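Local coordinates for packaging enzyme P4 (Pseudomonas phage phi6, PDB 4BLO), which hydrolyses nucleoside triphosphates as a hexameric RecA-like motor, probably to drive viral RNA into the phage procapsid, at residues 17-22 against 222-227; 23-28 against 217-222; 63-68 against 161-166; 191-196 against 207-212. All coordinates share one frame; numbering follows the deposited sequence.

Contact 1: residues 17-22 against 222-227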
loop_
_atom_site.group_PDB
_atom_site.type_symbol
_atom_site.label_atom_id
_atom_site.label_comp_id
_atom_site.label_asym_id
_atom_site.label_seq_id
_atom_site.Cartn_x
_atom_site.Cartn_y
_atom_site.Cartn_z
ATOM N N ALA L 17 30.320 -17.084 27.675
ATOM C CA ALA L 17 29.702 -18.353 27.274
ATOM C C ALA L 17 28.510 -18.666 28.141
ATOM O O ALA L 17 27.496 -19.139 27.634
ATOM C CB ALA L 17 30.708 -19.486 27.341
ATOM N N ASP L 18 28.618 -18.367 29.444
ATOM C CA ASP L 18 27.538 -18.586 30.397
ATOM C C ASP L 18 26.392 -17.651 30.112
ATOM O O ASP L 18 25.268 -18.134 29.996
ATOM C CB ASP L 18 28.033 -18.425 31.836
ATOM C CG ASP L 18 28.900 -19.584 32.253
ATOM O OD1 ASP L 18 28.349 -20.683 32.472
ATOM O OD2 ASP L 18 30.131 -19.390 32.376
ATOM N N LEU L 19 26.679 -16.333 29.933
ATOM C CA LEU L 19 25.666 -15.319 29.637
ATOM C C LEU L 19 24.828 -15.716 28.427
ATOM O O LEU L 19 23.603 -15.571 28.455
ATOM C CB LEU L 19 26.304 -13.944 29.389
ATOM C CG LEU L 19 26.852 -13.175 30.598
ATOM C CD1 LEU L 19 27.875 -12.153 30.159
ATOM C CD2 LEU L 19 25.732 -12.490 31.392
ATOM N N LEU L 20 25.492 -16.246 27.387
ATOM C CA LEU L 20 24.864 -16.676 26.143
ATOM C C LEU L 20 23.972 -17.916 26.341
ATOM O O LEU L 20 22.851 -17.945 25.819
ATOM C CB LEU L 20 25.933 -16.937 25.063
ATOM C CG LEU L 20 26.626 -15.703 24.472
ATOM C CD1 LEU L 20 27.946 -16.063 23.862
ATOM C CD2 LEU L 20 25.755 -15.004 23.440
ATOM N N ASP L 21 24.449 -18.912 27.117
ATOM C CA ASP L 21 23.722 -20.157 27.389
ATOM C C ASP L 21 22.576 -19.968 28.379
ATOM O O ASP L 21 21.564 -20.662 28.276
ATOM C CB ASP L 21 24.689 -21.227 27.931
ATOM C CG ASP L 21 25.727 -21.722 26.938
ATOM O OD1 ASP L 21 25.806 -21.159 25.823
ATOM O OD2 ASP L 21 26.472 -22.662 27.286
ATOM N N ALA L 22 22.754 -19.055 29.350
ATOM C CA ALA L 22 21.801 -18.770 30.420
ATOM C C ALA L 22 20.446 -18.293 29.905
ATOM O O ALA L 22 19.416 -18.734 30.415
ATOM C CB ALA L 22 22.377 -17.726 31.366
ATOM N N GLN L 222 21.952 -7.554 28.367
ATOM C CA GLN L 222 21.961 -8.935 28.831
ATOM C C GLN L 222 23.350 -9.596 28.681
ATOM O O GLN L 222 23.689 -10.461 29.497
ATOM C CB GLN L 222 20.929 -9.737 28.045
ATOM C CG GLN L 222 20.238 -10.777 28.895
ATOM C CD GLN L 222 18.908 -11.160 28.303
ATOM O OE1 GLN L 222 18.848 -11.788 27.237
ATOM N NE2 GLN L 222 17.816 -10.803 28.990
ATOM N N TYR L 223 24.137 -9.196 27.648
ATOM C CA TYR L 223 25.456 -9.778 27.366
ATOM C C TYR L 223 26.629 -8.834 27.746
ATOM O O TYR L 223 27.761 -9.053 27.314
ATOM C CB TYR L 223 25.537 -10.219 25.893
ATOM C CG TYR L 223 24.498 -11.262 25.537
ATOM C CD1 TYR L 223 24.372 -12.429 26.277
ATOM C CD2 TYR L 223 23.649 -11.087 24.452
ATOM C CE1 TYR L 223 23.402 -13.379 25.968
ATOM C CE2 TYR L 223 22.684 -12.040 24.123
ATOM C CZ TYR L 223 22.574 -13.192 24.875
ATOM O OH TYR L 223 21.631 -14.142 24.544
ATOM N N ASP L 224 26.355 -7.829 28.608
ATOM C CA ASP L 224 27.291 -6.845 29.173
ATOM C C ASP L 224 28.120 -6.096 28.113
ATOM O O ASP L 224 29.291 -5.770 28.360
ATOM C CB ASP L 224 28.229 -7.503 30.204
ATOM C CG ASP L 224 27.563 -8.271 31.328
ATOM O OD1 ASP L 224 26.435 -7.882 31.737
ATOM O OD2 ASP L 224 28.196 -9.216 31.851
ATOM N N CYS L 225 27.499 -5.808 26.947
ATOM C CA CYS L 225 28.126 -5.095 25.824
ATOM C C CYS L 225 27.852 -3.598 25.914
ATOM O O CYS L 225 26.760 -3.183 26.320
ATOM C CB CYS L 225 27.633 -5.634 24.482
ATOM S SG CYS L 225 27.853 -7.414 24.245
ATOM N N SER L 226 28.819 -2.803 25.459
ATOM C CA SER L 226 28.716 -1.357 25.306
ATOM C C SER L 226 29.017 -1.047 23.828
ATOM O O SER L 226 30.183 -1.011 23.419
ATOM C CB SER L 226 29.654 -0.628 26.258
ATOM O OG SER L 226 29.394 0.765 26.214
ATOM N N VAL L 227 27.952 -0.911 23.024
ATOM C CA VAL L 227 28.032 -0.674 21.589
ATOM C C VAL L 227 27.491 0.724 21.228
ATOM O O VAL L 227 26.506 1.180 21.793
ATOM C CB VAL L 227 27.281 -1.808 20.816
ATOM C CG1 VAL L 227 27.308 -1.595 19.294
ATOM C CG2 VAL L 227 27.824 -3.193 21.178
#

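Contact 2: residues 23-28 against 217-222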
loop_
_atom_site.group_PDB
_atom_site.type_symbol
_atom_site.label_atom_id
_atom_site.label_comp_id
_atom_site.label_asym_id
_atom_site.label_seq_id
_atom_site.Cartn_x
_atom_site.Cartn_y
_atom_site.Cartn_z
ATOM N N SER L 23 20.445 -17.394 28.913
ATOM C CA SER L 23 19.209 -16.828 28.393
ATOM C C SER L 23 19.007 -17.093 26.882
ATOM O O SER L 23 19.810 -16.625 26.052
ATOM C CB SER L 23 19.159 -15.325 28.667
ATOM O OG SER L 23 20.235 -14.636 28.046
ATOM N N PRO L 24 17.906 -17.813 26.520
ATOM C CA PRO L 24 17.585 -17.986 25.094
ATOM C C PRO L 24 16.937 -16.703 24.552
ATOM O O PRO L 24 15.988 -16.191 25.158
ATOM C CB PRO L 24 16.626 -19.185 25.079
ATOM C CG PRO L 24 16.073 -19.277 26.454
ATOM C CD PRO L 24 16.857 -18.393 27.385
ATOM N N VAL L 25 17.473 -16.155 23.448
ATOM C CA VAL L 25 16.952 -14.905 22.887
ATOM C C VAL L 25 16.460 -15.082 21.465
ATOM O O VAL L 25 16.852 -16.016 20.754
ATOM C CB VAL L 25 17.947 -13.713 22.960
ATOM C CG1 VAL L 25 18.166 -13.260 24.394
ATOM C CG2 VAL L 25 19.278 -14.022 22.266
ATOM N N SER L 26 15.614 -14.135 21.055
ATOM C CA SER L 26 15.042 -14.026 19.722
ATOM C C SER L 26 15.014 -12.563 19.292
ATOM O O SER L 26 15.435 -11.681 20.041
ATOM C CB SER L 26 13.636 -14.619 19.688
ATOM O OG SER L 26 13.657 -16.019 19.929
ATOM N N LEU L 27 14.543 -12.311 18.073
ATOM C CA LEU L 27 14.394 -10.971 17.522
ATOM C C LEU L 27 13.219 -10.967 16.578
ATOM O O LEU L 27 12.874 -12.003 16.014
ATOM C CB LEU L 27 15.670 -10.473 16.838
ATOM C CG LEU L 27 15.804 -8.955 16.756
ATOM C CD1 LEU L 27 16.323 -8.374 18.052
ATOM C CD2 LEU L 27 16.690 -8.555 15.616
ATOM N N GLN L 28 12.482 -9.875 16.491
ATOM C CA GLN L 28 11.328 -9.723 15.629
ATOM C C GLN L 28 11.300 -8.313 15.063
ATOM O O GLN L 28 11.662 -7.356 15.766
ATOM C CB GLN L 28 10.038 -10.032 16.386
ATOM C CG GLN L 28 8.832 -10.283 15.478
ATOM C CD GLN L 28 7.511 -10.073 16.175
ATOM O OE1 GLN L 28 7.423 -9.495 17.258
ATOM N NE2 GLN L 28 6.453 -10.537 15.565
ATOM N N SER L 217 19.364 -2.855 22.215
ATOM C CA SER L 217 19.926 -2.328 23.460
ATOM C C SER L 217 19.867 -3.364 24.577
ATOM O O SER L 217 20.882 -3.608 25.226
ATOM C CB SER L 217 19.207 -1.050 23.880
ATOM O OG SER L 217 19.866 -0.407 24.959
ATOM N N ASN L 218 18.702 -4.012 24.765
ATOM C CA ASN L 218 18.505 -5.022 25.816
ATOM C C ASN L 218 19.346 -6.287 25.546
ATOM O O ASN L 218 19.855 -6.893 26.491
ATOM C CB ASN L 218 17.029 -5.357 25.991
ATOM C CG ASN L 218 16.168 -4.220 26.505
ATOM O OD1 ASN L 218 14.955 -4.174 26.258
ATOM N ND2 ASN L 218 16.757 -3.287 27.247
ATOM N N LEU L 219 19.545 -6.629 24.261
ATOM C CA LEU L 219 20.386 -7.743 23.829
ATOM C C LEU L 219 21.831 -7.496 24.311
ATOM O O LEU L 219 22.473 -8.404 24.832
ATOM C CB LEU L 219 20.312 -7.848 22.292
ATOM C CG LEU L 219 20.205 -9.226 21.627
ATOM C CD1 LEU L 219 19.093 -10.070 22.205
ATOM C CD2 LEU L 219 19.988 -9.080 20.144
ATOM N N PHE L 220 22.305 -6.242 24.219
ATOM C CA PHE L 220 23.639 -5.854 24.684
ATOM C C PHE L 220 23.678 -5.729 26.205
ATOM O O PHE L 220 24.715 -6.037 26.795
ATOM C CB PHE L 220 24.103 -4.549 24.029
ATOM C CG PHE L 220 24.281 -4.621 22.528
ATOM C CD1 PHE L 220 24.695 -5.796 21.913
ATOM C CD2 PHE L 220 24.079 -3.499 21.735
ATOM C CE1 PHE L 220 24.870 -5.858 20.527
ATOM C CE2 PHE L 220 24.269 -3.558 20.350
ATOM C CZ PHE L 220 24.663 -4.736 19.755
ATOM N N THR L 221 22.565 -5.296 26.847
ATOM C CA THR L 221 22.481 -5.163 28.310
ATOM C C THR L 221 22.600 -6.544 28.963
ATOM O O THR L 221 23.298 -6.691 29.964
ATOM C CB THR L 221 21.181 -4.454 28.727
ATOM O OG1 THR L 221 21.044 -3.239 27.981
ATOM C CG2 THR L 221 21.122 -4.165 30.226
ATOM N N GLN L 222 21.952 -7.554 28.367
ATOM C CA GLN L 222 21.961 -8.935 28.831
ATOM C C GLN L 222 23.350 -9.596 28.681
ATOM O O GLN L 222 23.689 -10.461 29.497
ATOM C CB GLN L 222 20.929 -9.737 28.045
ATOM C CG GLN L 222 20.238 -10.777 28.895
ATOM C CD GLN L 222 18.908 -11.160 28.303
ATOM O OE1 GLN L 222 18.848 -11.788 27.237
ATOM N NE2 GLN L 222 17.816 -10.803 28.990
#

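Contact 3: residues 63-68 against 161-166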
loop_
_atom_site.group_PDB
_atom_site.type_symbol
_atom_site.label_atom_id
_atom_site.label_comp_id
_atom_site.label_asym_id
_atom_site.label_seq_id
_atom_site.Cartn_x
_atom_site.Cartn_y
_atom_site.Cartn_z
ATOM N N ASP L 63 41.394 -9.694 9.879
ATOM C CA ASP L 63 41.534 -11.111 10.202
ATOM C C ASP L 63 40.427 -11.634 11.107
ATOM O O ASP L 63 40.235 -12.852 11.161
ATOM C CB ASP L 63 42.901 -11.379 10.852
ATOM C CG ASP L 63 44.111 -10.880 10.073
ATOM O OD1 ASP L 63 44.028 -10.812 8.826
ATOM O OD2 ASP L 63 45.139 -10.576 10.711
ATOM N N ILE L 64 39.695 -10.738 11.807
ATOM C CA ILE L 64 38.632 -11.153 12.732
ATOM C C ILE L 64 37.226 -10.998 12.118
ATOM O O ILE L 64 36.246 -11.070 12.862
ATOM C CB ILE L 64 38.728 -10.460 14.119
ATOM C CG1 ILE L 64 38.630 -8.912 14.019
ATOM C CG2 ILE L 64 39.983 -10.922 14.843
ATOM C CD1 ILE L 64 38.201 -8.210 15.259
ATOM N N ARG L 65 37.106 -10.832 10.787
ATOM C CA ARG L 65 35.778 -10.725 10.176
ATOM C C ARG L 65 35.117 -12.138 10.186
ATOM O O ARG L 65 35.828 -13.136 10.009
ATOM C CB ARG L 65 35.826 -10.054 8.786
ATOM C CG ARG L 65 36.317 -10.921 7.645
ATOM C CD ARG L 65 37.286 -10.190 6.750
ATOM N NE ARG L 65 36.678 -9.094 5.997
ATOM C CZ ARG L 65 37.179 -8.618 4.862
ATOM N NH1 ARG L 65 38.286 -9.143 4.345
ATOM N NH2 ARG L 65 36.569 -7.624 4.225
ATOM N N PRO L 66 33.802 -12.255 10.522
ATOM C CA PRO L 66 33.189 -13.594 10.675
ATOM C C PRO L 66 33.238 -14.478 9.436
ATOM O O PRO L 66 33.378 -15.691 9.585
ATOM C CB PRO L 66 31.737 -13.281 11.035
ATOM C CG PRO L 66 31.768 -11.920 11.591
ATOM C CD PRO L 66 32.832 -11.190 10.845
ATOM N N SER L 67 33.139 -13.874 8.221
ATOM C CA SER L 67 33.172 -14.583 6.928
ATOM C C SER L 67 34.485 -15.370 6.725
ATOM O O SER L 67 34.490 -16.375 6.013
ATOM C CB SER L 67 32.974 -13.599 5.778
ATOM O OG SER L 67 33.988 -12.612 5.747
ATOM N N VAL L 68 35.572 -14.918 7.377
ATOM C CA VAL L 68 36.905 -15.503 7.316
ATOM C C VAL L 68 37.076 -16.567 8.424
ATOM O O VAL L 68 37.637 -17.640 8.152
ATOM C CB VAL L 68 37.966 -14.361 7.391
ATOM C CG1 VAL L 68 39.268 -14.800 8.053
ATOM C CG2 VAL L 68 38.232 -13.774 6.008
ATOM N N ALA L 161 39.148 -1.535 11.809
ATOM C CA ALA L 161 38.031 -1.736 10.885
ATOM C C ALA L 161 37.808 -3.211 10.535
ATOM O O ALA L 161 38.739 -3.916 10.128
ATOM C CB ALA L 161 38.233 -0.921 9.612
ATOM N N VAL L 162 36.552 -3.659 10.690
ATOM C CA VAL L 162 36.095 -5.014 10.366
ATOM C C VAL L 162 34.885 -4.857 9.421
ATOM O O VAL L 162 33.842 -4.316 9.806
ATOM C CB VAL L 162 35.838 -5.916 11.615
ATOM C CG1 VAL L 162 35.104 -5.172 12.718
ATOM C CG2 VAL L 162 35.133 -7.220 11.249
ATOM N N HIS L 163 35.080 -5.261 8.154
ATOM C CA HIS L 163 34.083 -5.115 7.104
ATOM C C HIS L 163 33.150 -6.306 7.048
ATOM O O HIS L 163 33.570 -7.429 6.748
ATOM C CB HIS L 163 34.743 -4.865 5.746
ATOM C CG HIS L 163 35.546 -3.599 5.720
ATOM N ND1 HIS L 163 36.924 -3.605 5.937
ATOM C CD2 HIS L 163 35.133 -2.316 5.569
ATOM C CE1 HIS L 163 37.299 -2.337 5.882
ATOM N NE2 HIS L 163 36.260 -1.523 5.656
ATOM N N ILE L 164 31.866 -6.041 7.360
ATOM C CA ILE L 164 30.793 -7.029 7.329
ATOM C C ILE L 164 29.855 -6.743 6.123
ATOM O O ILE L 164 29.974 -5.701 5.457
ATOM C CB ILE L 164 30.027 -7.097 8.682
ATOM C CG1 ILE L 164 29.290 -5.782 8.991
ATOM C CG2 ILE L 164 30.953 -7.516 9.837
ATOM C CD1 ILE L 164 28.014 -5.949 9.642
ATOM N N SER L 165 28.929 -7.684 5.856
ATOM C CA SER L 165 27.954 -7.631 4.775
ATOM C C SER L 165 26.526 -7.885 5.265
ATOM O O SER L 165 25.609 -7.318 4.678
ATOM C CB SER L 165 28.308 -8.649 3.695
ATOM O OG SER L 165 28.139 -9.994 4.115
ATOM N N THR L 166 26.325 -8.738 6.312
ATOM C CA THR L 166 24.994 -9.110 6.829
ATOM C C THR L 166 24.731 -8.611 8.262
ATOM O O THR L 166 25.666 -8.277 8.993
ATOM C CB THR L 166 24.754 -10.650 6.756
ATOM O OG1 THR L 166 25.335 -11.334 7.873
ATOM C CG2 THR L 166 25.208 -11.272 5.443
#

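Contact 4: residues 191-196 against 207-212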
loop_
_atom_site.group_PDB
_atom_site.type_symbol
_atom_site.label_atom_id
_atom_site.label_comp_id
_atom_site.label_asym_id
_atom_site.label_seq_id
_atom_site.Cartn_x
_atom_site.Cartn_y
_atom_site.Cartn_z
ATOM N N PRO L 191 22.340 -0.082 6.088
ATOM C CA PRO L 191 21.805 -1.242 5.329
ATOM C C PRO L 191 20.477 -1.799 5.883
ATOM O O PRO L 191 19.600 -2.211 5.111
ATOM C CB PRO L 191 22.917 -2.294 5.468
ATOM C CG PRO L 191 24.147 -1.530 5.716
ATOM C CD PRO L 191 23.766 -0.299 6.447
ATOM N N LEU L 192 20.342 -1.795 7.225
ATOM C CA LEU L 192 19.164 -2.232 7.965
ATOM C C LEU L 192 18.049 -1.175 7.866
ATOM O O LEU L 192 16.924 -1.517 7.516
ATOM C CB LEU L 192 19.564 -2.455 9.443
ATOM C CG LEU L 192 18.770 -3.432 10.331
ATOM C CD1 LEU L 192 19.154 -3.256 11.777
ATOM C CD2 LEU L 192 17.273 -3.246 10.215
ATOM N N LEU L 193 18.366 0.095 8.176
ATOM C CA LEU L 193 17.427 1.220 8.201
ATOM C C LEU L 193 16.759 1.502 6.854
ATOM O O LEU L 193 15.566 1.831 6.805
ATOM C CB LEU L 193 18.167 2.481 8.672
ATOM C CG LEU L 193 17.870 2.960 10.095
ATOM C CD1 LEU L 193 18.352 1.947 11.146
ATOM C CD2 LEU L 193 18.521 4.318 10.364
ATOM N N PHE L 194 17.523 1.386 5.772
ATOM C CA PHE L 194 17.025 1.687 4.440
ATOM C C PHE L 194 16.180 0.531 3.862
ATOM O O PHE L 194 15.446 0.738 2.891
ATOM C CB PHE L 194 18.201 2.077 3.516
ATOM C CG PHE L 194 18.778 3.461 3.778
ATOM C CD1 PHE L 194 18.354 4.223 4.869
ATOM C CD2 PHE L 194 19.736 4.006 2.931
ATOM C CE1 PHE L 194 18.883 5.494 5.104
ATOM C CE2 PHE L 194 20.259 5.280 3.167
ATOM C CZ PHE L 194 19.830 6.013 4.252
ATOM N N ARG L 195 16.224 -0.652 4.498
ATOM C CA ARG L 195 15.459 -1.812 4.052
ATOM C C ARG L 195 14.312 -2.134 5.031
ATOM O O ARG L 195 13.716 -3.213 4.960
ATOM C CB ARG L 195 16.383 -3.018 3.825
ATOM C CG ARG L 195 17.041 -2.958 2.465
ATOM C CD ARG L 195 18.301 -3.768 2.366
ATOM N NE ARG L 195 18.958 -3.530 1.084
ATOM C CZ ARG L 195 20.120 -2.911 0.947
ATOM N NH1 ARG L 195 20.782 -2.486 2.015
ATOM N NH2 ARG L 195 20.639 -2.727 -0.257
ATOM N N LEU L 196 13.945 -1.159 5.882
ATOM C CA LEU L 196 12.836 -1.331 6.807
ATOM C C LEU L 196 11.534 -1.123 6.052
ATOM O O LEU L 196 11.165 0.021 5.739
ATOM C CB LEU L 196 12.932 -0.392 8.024
ATOM C CG LEU L 196 13.979 -0.721 9.099
ATOM C CD1 LEU L 196 14.121 0.419 10.079
ATOM C CD2 LEU L 196 13.649 -2.015 9.839
ATOM N N ALA L 207 7.558 2.791 12.871
ATOM C CA ALA L 207 7.538 2.689 14.325
ATOM C C ALA L 207 8.410 1.542 14.859
ATOM O O ALA L 207 9.057 1.731 15.886
ATOM C CB ALA L 207 6.109 2.531 14.815
ATOM N N VAL L 208 8.478 0.388 14.140
ATOM C CA VAL L 208 9.243 -0.804 14.548
ATOM C C VAL L 208 10.749 -0.490 14.668
ATOM O O VAL L 208 11.491 -1.263 15.282
ATOM C CB VAL L 208 8.960 -2.020 13.621
ATOM C CG1 VAL L 208 9.663 -1.904 12.278
ATOM C CG2 VAL L 208 9.288 -3.348 14.306
ATOM N N PHE L 209 11.191 0.647 14.101
ATOM C CA PHE L 209 12.579 1.103 14.174
ATOM C C PHE L 209 12.961 1.344 15.628
ATOM O O PHE L 209 14.033 0.929 16.038
ATOM C CB PHE L 209 12.765 2.369 13.320
ATOM C CG PHE L 209 13.948 3.241 13.660
ATOM C CD1 PHE L 209 15.238 2.872 13.290
ATOM C CD2 PHE L 209 13.770 4.449 14.326
ATOM C CE1 PHE L 209 16.332 3.685 13.605
ATOM C CE2 PHE L 209 14.870 5.266 14.631
ATOM C CZ PHE L 209 16.139 4.878 14.265
ATOM N N TYR L 210 12.067 1.972 16.413
ATOM C CA TYR L 210 12.281 2.285 17.824
ATOM C C TYR L 210 12.246 1.034 18.687
ATOM O O TYR L 210 13.027 0.922 19.634
ATOM C CB TYR L 210 11.273 3.304 18.318
ATOM C CG TYR L 210 11.267 4.573 17.501
ATOM C CD1 TYR L 210 12.263 5.527 17.655
ATOM C CD2 TYR L 210 10.262 4.823 16.569
ATOM C CE1 TYR L 210 12.279 6.684 16.879
ATOM C CE2 TYR L 210 10.253 5.991 15.810
ATOM C CZ TYR L 210 11.258 6.918 15.970
ATOM O OH TYR L 210 11.205 8.076 15.240
ATOM N N SER L 211 11.385 0.076 18.335
ATOM C CA SER L 211 11.294 -1.204 19.027
ATOM C C SER L 211 12.569 -2.008 18.797
ATOM O O SER L 211 13.090 -2.591 19.746
ATOM C CB SER L 211 10.062 -1.981 18.566
ATOM O OG SER L 211 8.940 -1.584 19.344
ATOM N N LEU L 212 13.105 -1.987 17.558
ATOM C CA LEU L 212 14.342 -2.680 17.203
ATOM C C LEU L 212 15.542 -2.141 17.995
ATOM O O LEU L 212 16.337 -2.943 18.476
ATOM C CB LEU L 212 14.627 -2.587 15.696
ATOM C CG LEU L 212 14.642 -3.920 14.910
ATOM C CD1 LEU L 212 14.805 -3.676 13.416
ATOM C CD2 LEU L 212 15.750 -4.845 15.388
#

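Contact 1: residues 17-22 against 222-227
L19, on the last turns of helix 7-22, reaches over the bend that joins helix 208-222 to strand 226-231, and there its CB and two methyls find different nearest neighbours. L19 CB lies beside the Y223 ring, 4.0 Å from Y223 CD1. Beyond CG the two methyls divide: L19 CD2 rests on the backbone, 3.4 Å from Q222 O, whereas L19 CD1 comes 3.4 Å from D224 OD2, the leucine and aspartate chains crossing at about a right angle. That carboxylate owes its hold to arginines, since R105 pairs with OD1 and R12 with OD2, so L19 merely covers the flank of a salt-bridged group.

Y223 is gripped by its rim and by one face. L19 O stands at the ring edge, near its plane and 3.3 Å from Y223 CE1. L20 CD2 covers a face as a CH-pi contact, 4.0 Å from the Y223 ring centroid and 17° off the normal, displaced toward the rim. A first torsion that puts L20 CG anti to its own carbonyl carbon (chi1 -72°) carries CD2 over that face; L20 also packs on I41, K42 and I175. No hydrogen bond joins the two segments.

The phenol OH reaches past the helix end to a weak hydrogen bond with S23 O. Y223 thus joins helix 7-22 to the turn between helix 208-222 and strand 226-231, a parallel strand of the RecA-like P-loop sheet.

Contact 2: residues 23-28 against 217-222
A helix of the P-loop core, 208-222, is flanked here by the short antiparallel pair 26-27 and 34-35, and the segment leading into that pair, which follows directly on helix 7-22, lies along it. With 8.0 Å between V25 CA and L219 CA, side chains bridge the gap. V25 and L219 point at each other: L219 CD1 packs against the V25 branch point, 3.9 Å from V25 CB and about equally near both valine methyls. Farther along, L27 CD1 approaches the other methyl, L219 CD2, at 4.3 Å, so L219 serves V25 and L27 with its two branches.

L27 also packs on L212 and D215 of the same helix and on L93 of a neighbouring subunit, while Q28 O accepts a hydrogen bond from R195 NH2 of another neighbouring subunit; the layer therefore lies close to subunit interfaces.

The polar end is formed by Q222, whose chain is extended beyond CG and runs antiparallel to the V25 side chain. S23, the first residue after helix 7-22 to leave helical angles, holds OG between its backbone N and carbonyl carbon (chi1 61°), and S23 OG gives Q222 OE1 a weak hydrogen bond of 3.3 Å. V25 CG1 packs against Q222 OE1 too, at 3.3 Å.

Contact 3: residues 63-68 against 161-166
With chi1 at 77°, R65 sets CG between its backbone N and carbonyl carbon, and bends at chi2 and chi3 then bring its guanidinium beside H163. V162 answers with CG2 anti to its backbone N, which directs that methyl at the base of the arginine: V162 CG2 is 3.7 Å from R65 CA and 3.8 Å from R65 CB. The closest CA pair, R65 and V162, is 5.7 Å apart.

Farther out, H163 O stands at the guanidinium edge, near its plane, but R65 NE is 3.6 Å from it and no hydrogen bond is formed. R65 NH2 passes 3.6 Å from H163 CB. The guanidinium and imidazole planes are 61° apart, so the two groups are not stacked, and NH2 meets the ring obliquely. H163 turns its ring away toward D156, which takes a hydrogen bond from NE2. One residue on, P66 CD touches I164 CG2 at 4.2 Å, and both residues also pack against helix 167-179, P66 on V173 and I164 on M170.

G102 of a neighbouring subunit packs on both R65 and H163, placing the contact near an interface of the hexamer. The arrangement covers strand 161-163, the outermost on its side of the RecA-like sheet within the chain, with a loop entering helix 66-69 at its N-cap, R65.

Contact 4: residues 191-196 against 207-212
The backbones keep apart, the nearest CA atoms being L193 and F209 at 7.7 Å, and the segment 191-196 leaves helix 190-193 through a type I turn from L193 to L196 that brings L196 round to face helix 208-222. No hydrogen bond crosses; the evidence for contact is apolar, and 229 Å² of surface is buried between the two sides.

F209 takes the tips of two leucines in different ways. Its ring is swung out by chi1 159°, with CG anti to the backbone N, and L193 meets it from the edge, near the ring plane, L193 CD1 lying 3.6 Å from F209 CE1. L193 CG follows behind, 3.9 Å from F209 CE1. L196 instead comes to the root of the phenylalanine, with L196 CD1 4.0 Å from F209 CB, the two chains crossing at about a right angle.

One turn later along the helix, L212 CD1 closes the gap between two partners. L192 CD2 and L196 CD2 each approach L212 CD1 at 4.1 Å, so the three methyls cluster together, and L196 links them to F209 by using one branch for each.

Within the chain, F209 also packs on V247 of helix 240-248. The contact thus sits where helix 208-222 begins, with the end of helix 190-193 against it, helix 240-248 touching F209 as well, and strand 26-27 reaching L212 through L27.

How the contacts relate
Contacts 1 and 2 form one continuous patch: their centres lie about 9 Å apart, they share Q222, and Y223 OH comes 3.3 Å from V25 CG2. Contact 4 grips the start of the same helix 208-222 whose end serves contact 2, with centres about 16 Å apart and L27 CD2 3.8 Å from L212 CD2. Contact 3 stands apart, its centre about 22 Å from those of contacts 2 and 4, although its nearest atoms come within about 6 Å of contact 4. Contacts 2, 3 and 4 all meet a neighbouring subunit. None lines the nucleotide pocket: the L193 side chain is about 12 Å from ADP, and the H163 side chain is about 12 Å from a bound calcium ion.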